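Local coordinates for protein CalG4 (Micromonospora echinospora, PDB 3IA7) that belongs to the GT-B clan, with two Rossmann-like domains built on parallel beta sheets, and binds calcium ions in the crystal, at residues Phe113-Leu118 and Tyr181-Glu186; Asn240-Pro246 and Gly268-Asp272. All coordinates share one frame; numbering follows the deposited sequence.

Contact 1. Residues Phe113-Leu118 and Tyr181-Glu186; sequences FIAGRL and YWDEIE
The guanidinium of Arg117 lies flat on the ring of Tyr181, the two planes only 16° apart. NH1 sits over the middle of the ring, and Arg117 CZ stands 4.0 Å from the centroid of the Tyr181 ring, so the stack is also a cation-pi contact. At the edge of the guanidinium, almost in its plane, Glu184 OE1 accepts a nearly straight bond from Arg117 NH2 (2.9 Å, 166°). This salt bridge uses the plane of the donor but not that of the acceptor, since NH2 approaches from above the carboxylate. NH1 is held more loosely, with a weak bond to Tyr181 O at 2.9 Å and another weak one to Glu184 OE1. Water 2 accepts the N-H of Arg117 NE and donates to Glu186 OE1, an oxygen that is also hydrogen-bonded to Tyr108 OH. One face and several edge positions of the guanidinium are thus engaged, which should hold it in a fixed rotation; the bend at chi3 (62°) turns the group onto the ring.

An aromatic pair lies beside this stack. Phe113 turns its edge to the face of Trp182, an edge-to-face pair with CZ of Phe113 3.6 Å from CD2 of Trp182. Farther along helix 113-123, Leu118 CD2 packs 3.5 Å from Tyr181 OH. Water 3 joins this hydroxyl to Arg117 O, the latter bond weak.

Helix 75-98 and helix 159-170 border the apolar part. The whole is a helix-to-loop junction of the seven-stranded Rossmann-like domain, where the first turns of helix 113-123 meet the segment leading from helix 178-182 into strand 189-191.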
loop_
_atom_site.group_PDB
_atom_site.type_symbol
_atom_site.label_atom_id
_atom_site.label_comp_id
_atom_site.label_asym_id
_atom_site.label_seq_id
_atom_site.Cartn_x
_atom_site.Cartn_y
_atom_site.Cartn_z
ATOM N N PHE A 113 6.069 22.208 -12.840
ATOM C CA PHE A 113 4.861 22.754 -13.440
ATOM C C PHE A 113 5.205 23.524 -14.721
ATOM O O PHE A 113 4.360 23.596 -15.586
ATOM C CB PHE A 113 4.083 23.655 -12.494
ATOM C CG PHE A 113 4.681 25.042 -12.326
ATOM C CD1 PHE A 113 4.165 26.114 -13.064
ATOM C CD2 PHE A 113 5.704 25.286 -11.420
ATOM C CE1 PHE A 113 4.682 27.447 -12.960
ATOM C CE2 PHE A 113 6.212 26.638 -11.262
ATOM C CZ PHE A 113 5.672 27.704 -12.033
ATOM N N ILE A 114 6.414 24.112 -14.807
ATOM C CA ILE A 114 6.786 24.806 -16.023
ATOM C C ILE A 114 6.843 23.815 -17.200
ATOM O O ILE A 114 6.235 24.021 -18.251
ATOM C CB ILE A 114 8.111 25.592 -15.877
ATOM C CG1 ILE A 114 7.944 26.652 -14.761
ATOM C CG2 ILE A 114 8.494 26.217 -17.219
ATOM C CD1 ILE A 114 9.233 27.196 -14.225
ATOM N N ALA A 115 7.516 22.710 -16.992
ATOM C CA ALA A 115 7.548 21.641 -18.022
ATOM C C ALA A 115 6.154 21.188 -18.362
ATOM O O ALA A 115 5.797 21.043 -19.517
ATOM C CB ALA A 115 8.370 20.432 -17.487
ATOM N N GLY A 116 5.326 20.963 -17.351
ATOM C CA GLY A 116 4.023 20.387 -17.653
ATOM C C GLY A 116 3.155 21.300 -18.469
ATOM O O GLY A 116 2.515 20.885 -19.428
ATOM N N ARG A 117 3.115 22.561 -18.055
ATOM C CA ARG A 117 2.274 23.549 -18.725
ATOM C C ARG A 117 2.812 23.904 -20.136
ATOM O O ARG A 117 2.032 24.123 -21.053
ATOM C CB ARG A 117 2.142 24.803 -17.863
ATOM C CG ARG A 117 1.398 24.536 -16.549
ATOM C CD ARG A 117 1.093 25.851 -15.855
ATOM N NE ARG A 117 0.223 26.664 -16.702
ATOM C CZ ARG A 117 0.170 27.988 -16.665
ATOM N NH1 ARG A 117 0.882 28.666 -15.782
ATOM N NH2 ARG A 117 -0.618 28.622 -17.511
ATOM N N LEU A 118 4.133 23.926 -20.299
ATOM C CA LEU A 118 4.710 24.166 -21.646
ATOM C C LEU A 118 4.447 22.987 -22.643
ATOM O O LEU A 118 4.189 23.208 -23.808
ATOM C CB LEU A 118 6.200 24.557 -21.544
ATOM C CG LEU A 118 6.420 25.930 -20.799
ATOM C CD1 LEU A 118 7.953 26.208 -20.790
ATOM C CD2 LEU A 118 5.640 27.096 -21.491
ATOM N N TYR A 181 2.124 34.289 -14.747
ATOM C CA TYR A 181 2.167 32.912 -15.244
ATOM C C TYR A 181 2.385 31.883 -14.122
ATOM O O TYR A 181 1.668 30.863 -14.052
ATOM C CB TYR A 181 3.303 32.797 -16.253
ATOM C CG TYR A 181 3.406 31.443 -16.888
ATOM C CD1 TYR A 181 2.654 31.130 -18.019
ATOM C CD2 TYR A 181 4.242 30.454 -16.333
ATOM C CE1 TYR A 181 2.746 29.843 -18.605
ATOM C CE2 TYR A 181 4.346 29.174 -16.919
ATOM C CZ TYR A 181 3.596 28.898 -18.070
ATOM O OH TYR A 181 3.695 27.625 -18.615
ATOM N N TRP A 182 3.361 32.164 -13.254
ATOM C CA TRP A 182 3.751 31.273 -12.140
ATOM C C TRP A 182 2.536 30.978 -11.290
ATOM O O TRP A 182 2.338 29.818 -10.831
ATOM C CB TRP A 182 4.867 31.942 -11.323
ATOM C CG TRP A 182 5.660 30.998 -10.435
ATOM C CD1 TRP A 182 5.208 30.341 -9.326
ATOM C CD2 TRP A 182 7.046 30.685 -10.547
ATOM N NE1 TRP A 182 6.201 29.564 -8.788
ATOM C CE2 TRP A 182 7.353 29.770 -9.488
ATOM C CE3 TRP A 182 8.054 31.051 -11.444
ATOM C CZ2 TRP A 182 8.613 29.222 -9.309
ATOM C CZ3 TRP A 182 9.352 30.477 -11.265
ATOM C CH2 TRP A 182 9.605 29.585 -10.201
ATOM N N ASP A 183 1.678 31.986 -11.115
ATOM C CA ASP A 183 0.460 31.886 -10.270
ATOM C C ASP A 183 -0.808 31.367 -10.936
ATOM O O ASP A 183 -1.816 31.207 -10.259
ATOM C CB ASP A 183 0.137 33.244 -9.590
ATOM C CG ASP A 183 1.180 33.637 -8.592
ATOM O OD1 ASP A 183 1.876 32.727 -8.095
ATOM O OD2 ASP A 183 1.340 34.861 -8.336
ATOM N N GLU A 184 -0.798 31.092 -12.249
ATOM C CA GLU A 184 -2.017 30.639 -12.900
ATOM C C GLU A 184 -2.473 29.281 -12.382
ATOM O O GLU A 184 -1.647 28.415 -12.117
ATOM C CB GLU A 184 -1.831 30.565 -14.413
ATOM C CG GLU A 184 -1.760 31.966 -14.991
ATOM C CD GLU A 184 -1.672 31.936 -16.490
ATOM O OE1 GLU A 184 -0.655 31.487 -17.003
ATOM O OE2 GLU A 184 -2.613 32.394 -17.141
ATOM N N ILE A 185 -3.785 29.101 -12.300
ATOM C CA ILE A 185 -4.419 27.882 -11.731
ATOM C C ILE A 185 -4.759 26.903 -12.853
ATOM O O ILE A 185 -5.330 27.288 -13.888
ATOM C CB ILE A 185 -5.688 28.287 -10.937
ATOM C CG1 ILE A 185 -5.250 29.176 -9.750
ATOM C CG2 ILE A 185 -6.565 27.039 -10.554
ATOM C CD1 ILE A 185 -6.380 29.671 -8.816
ATOM N N GLU A 186 -4.388 25.650 -12.664
ATOM C CA GLU A 186 -4.670 24.581 -13.633
ATOM C C GLU A 186 -6.165 24.259 -13.764
ATOM O O GLU A 186 -6.934 24.538 -12.853
ATOM C CB GLU A 186 -3.882 23.303 -13.269
ATOM C CG GLU A 186 -3.753 22.348 -14.478
ATOM C CD GLU A 186 -3.348 23.088 -15.774
ATOM O OE1 GLU A 186 -2.158 23.416 -15.940
ATOM O OE2 GLU A 186 -4.234 23.404 -16.598
HETATM O O HOH W 1 1.073 27.919 -12.749
HETATM O O HOH W 2 -1.735 25.151 -18.157
HETATM O O HOH W 3 2.076 27.113 -20.809
#

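Contact 2. Residues Asn240-Pro246 and Gly268-Asp272; sequences NQFNEHP and GGFLD
Two loops that follow neighbouring strands of a parallel Rossmann-like sheet meet here, one running from strand 233-237 to helix 246-256, the other leaving strand 262-266. The two strands and the helix between them form a beta-alpha-beta unit, and the contact joins the loops at the C-terminal ends of its strands. Asn240 makes the direct polar link. Its OD1 accepts the N-H of Gly269 at 2.6 Å, a short bond with the donor nearly along the C=O axis and an N-H...O angle of 162°. CG of Asn240 lies anti to the backbone N (chi1 -157°), which carries the amide over to the glycines. Gly268 comes close to the Asn240 backbone with a positive phi, a conformation that suits glycine.

Phe270 follows, with Asn240 ND2 3.5 Å from its CE2. The carbonyl oxygen of Gln241 approaches the rim of this ring, O to CD2 3.3 Å. Phe242 lies next to it, its ring tilted 21° from that of Phe270 but displaced, so that Phe270 CE2 comes over the margin of its face and the centroids stay 5.3 Å apart. Water 4 spans the backbones, accepting from Phe270 N at 2.8 Å and donating to Gln241 O. At the far end, Leu271 CD1 rests 3.8 Å from Glu244 CB, while its CD2 faces the backbone nitrogens of His245 and Pro246, where the helix starts.

The chemistry is therefore divided: one side-chain amide and one bridging water fix the backbones near the glycines, whereas Leu271 supplies the buried apolar part and the phenylalanines an exposed one with little stacking.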
loop_
_atom_site.group_PDB
_atom_site.type_symbol
_atom_site.label_atom_id
_atom_site.label_comp_id
_atom_site.label_asym_id
_atom_site.label_seq_id
_atom_site.Cartn_x
_atom_site.Cartn_y
_atom_site.Cartn_z
ATOM N N ASN A 240 13.917 7.838 5.522
ATOM C CA ASN A 240 15.067 7.154 4.962
ATOM C C ASN A 240 16.229 8.148 4.899
ATOM O O ASN A 240 16.565 8.664 3.820
ATOM C CB ASN A 240 14.714 6.635 3.573
ATOM C CG ASN A 240 15.579 5.485 3.135
ATOM O OD1 ASN A 240 15.934 4.611 3.924
ATOM N ND2 ASN A 240 15.906 5.466 1.857
ATOM N N GLN A 241 16.795 8.437 6.075
ATOM C CA GLN A 241 17.747 9.523 6.255
ATOM C C GLN A 241 19.062 9.173 5.598
ATOM O O GLN A 241 19.675 8.159 5.956
ATOM C CB GLN A 241 17.988 9.797 7.747
ATOM C CG GLN A 241 16.855 10.536 8.475
ATOM C CD GLN A 241 16.893 12.052 8.279
ATOM O OE1 GLN A 241 17.966 12.667 8.197
ATOM N NE2 GLN A 241 15.714 12.660 8.216
ATOM N N PHE A 242 19.496 10.018 4.658
ATOM C CA PHE A 242 20.841 9.918 4.067
ATOM C C PHE A 242 21.902 10.158 5.153
ATOM O O PHE A 242 23.058 9.744 5.019
ATOM C CB PHE A 242 21.026 10.925 2.920
ATOM C CG PHE A 242 19.960 10.847 1.847
ATOM C CD1 PHE A 242 18.699 11.424 2.047
ATOM C CD2 PHE A 242 20.225 10.223 0.628
ATOM C CE1 PHE A 242 17.710 11.363 1.052
ATOM C CE2 PHE A 242 19.247 10.159 -0.375
ATOM C CZ PHE A 242 17.984 10.728 -0.158
ATOM N N ASN A 243 21.478 10.832 6.223
ATOM C CA ASN A 243 22.327 11.153 7.371
ATOM C C ASN A 243 22.144 10.185 8.548
ATOM O O ASN A 243 21.045 9.699 8.817
ATOM C CB ASN A 243 22.117 12.613 7.815
ATOM C CG ASN A 243 22.352 13.616 6.677
ATOM O OD1 ASN A 243 23.445 14.174 6.533
ATOM N ND2 ASN A 243 21.324 13.834 5.859
ATOM N N GLU A 244 23.253 9.908 9.224
ATOM C CA GLU A 244 23.291 9.010 10.357
ATOM C C GLU A 244 22.912 9.810 11.611
ATOM O O GLU A 244 23.683 10.673 12.048
ATOM C CB GLU A 244 24.712 8.410 10.525
ATOM C CG GLU A 244 25.361 7.743 9.271
ATOM C CD GLU A 244 26.256 8.690 8.447
ATOM O OE1 GLU A 244 25.945 9.906 8.363
ATOM O OE2 GLU A 244 27.272 8.222 7.868
ATOM N N HIS A 245 21.736 9.548 12.181
ATOM C CA HIS A 245 21.380 10.137 13.488
ATOM C C HIS A 245 21.256 9.057 14.576
ATOM O O HIS A 245 20.191 8.912 15.183
ATOM C CB HIS A 245 20.118 11.035 13.412
ATOM C CG HIS A 245 20.323 12.291 12.617
ATOM N ND1 HIS A 245 19.695 12.520 11.410
ATOM C CD2 HIS A 245 21.114 13.369 12.840
ATOM C CE1 HIS A 245 20.087 13.687 10.926
ATOM N NE2 HIS A 245 20.948 14.223 11.774
ATOM N N PRO A 246 22.351 8.296 14.824
ATOM C CA PRO A 246 22.266 7.194 15.766
ATOM C C PRO A 246 22.001 7.664 17.205
ATOM O O PRO A 246 21.291 6.984 17.955
ATOM C CB PRO A 246 23.637 6.534 15.657
ATOM C CG PRO A 246 24.554 7.602 15.147
ATOM C CD PRO A 246 23.709 8.426 14.255
ATOM N N GLY A 268 15.628 3.445 8.641
ATOM C CA GLY A 268 15.898 3.660 7.221
ATOM C C GLY A 268 17.041 2.817 6.668
ATOM O O GLY A 268 17.699 2.088 7.404
ATOM N N GLY A 269 17.295 2.935 5.371
ATOM C CA GLY A 269 18.123 1.972 4.682
ATOM C C GLY A 269 19.572 2.344 4.661
ATOM O O GLY A 269 20.375 1.655 4.022
ATOM N N PHE A 270 19.916 3.442 5.339
ATOM C CA PHE A 270 21.281 3.977 5.302
ATOM C C PHE A 270 21.994 3.844 6.653
ATOM O O PHE A 270 23.165 4.202 6.770
ATOM C CB PHE A 270 21.261 5.445 4.851
ATOM C CG PHE A 270 20.795 5.636 3.436
ATOM C CD1 PHE A 270 21.501 5.078 2.368
ATOM C CD2 PHE A 270 19.644 6.358 3.172
ATOM C CE1 PHE A 270 21.069 5.249 1.054
ATOM C CE2 PHE A 270 19.195 6.537 1.878
ATOM C CZ PHE A 270 19.905 5.978 0.804
ATOM N N LEU A 271 21.296 3.318 7.658
ATOM C CA LEU A 271 21.876 3.145 8.999
ATOM C C LEU A 271 21.835 1.673 9.408
ATOM O O LEU A 271 20.771 1.047 9.369
ATOM C CB LEU A 271 21.131 4.029 10.031
ATOM C CG LEU A 271 21.781 4.383 11.375
ATOM C CD1 LEU A 271 23.189 5.033 11.164
ATOM C CD2 LEU A 271 20.896 5.300 12.218
ATOM N N ASP A 272 22.994 1.124 9.773
ATOM C CA ASP A 272 23.113 -0.227 10.329
ATOM C C ASP A 272 22.576 -0.209 11.770
ATOM O O ASP A 272 23.079 0.553 12.597
ATOM C CB ASP A 272 24.594 -0.638 10.299
ATOM C CG ASP A 272 24.855 -2.072 10.814
ATOM O OD1 ASP A 272 23.942 -2.732 11.365
ATOM O OD2 ASP A 272 26.019 -2.532 10.680
HETATM O O HOH W 4 18.847 5.261 7.119
#

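How the contacts relate
The two contacts belong to different halves of a two-domain GT-B architecture. Contact 1 lies beside the seven-stranded parallel sheet, where helix 113-123 links strands 105-109 and 127-131; contact 2 lies at the six-stranded one, between the loops after strands 233-237 and 262-266. They share no strand or helix. Their centres are 36 Å apart, on opposite sides of the chain's centre, and their nearest atoms remain about 21 Å from each other. In sequence, contact 1 closes before contact 2 opens. The pair illustrates how each domain of such a protein ties its own segments together, 63 and 22 residues apart, without direct contact between the two sites.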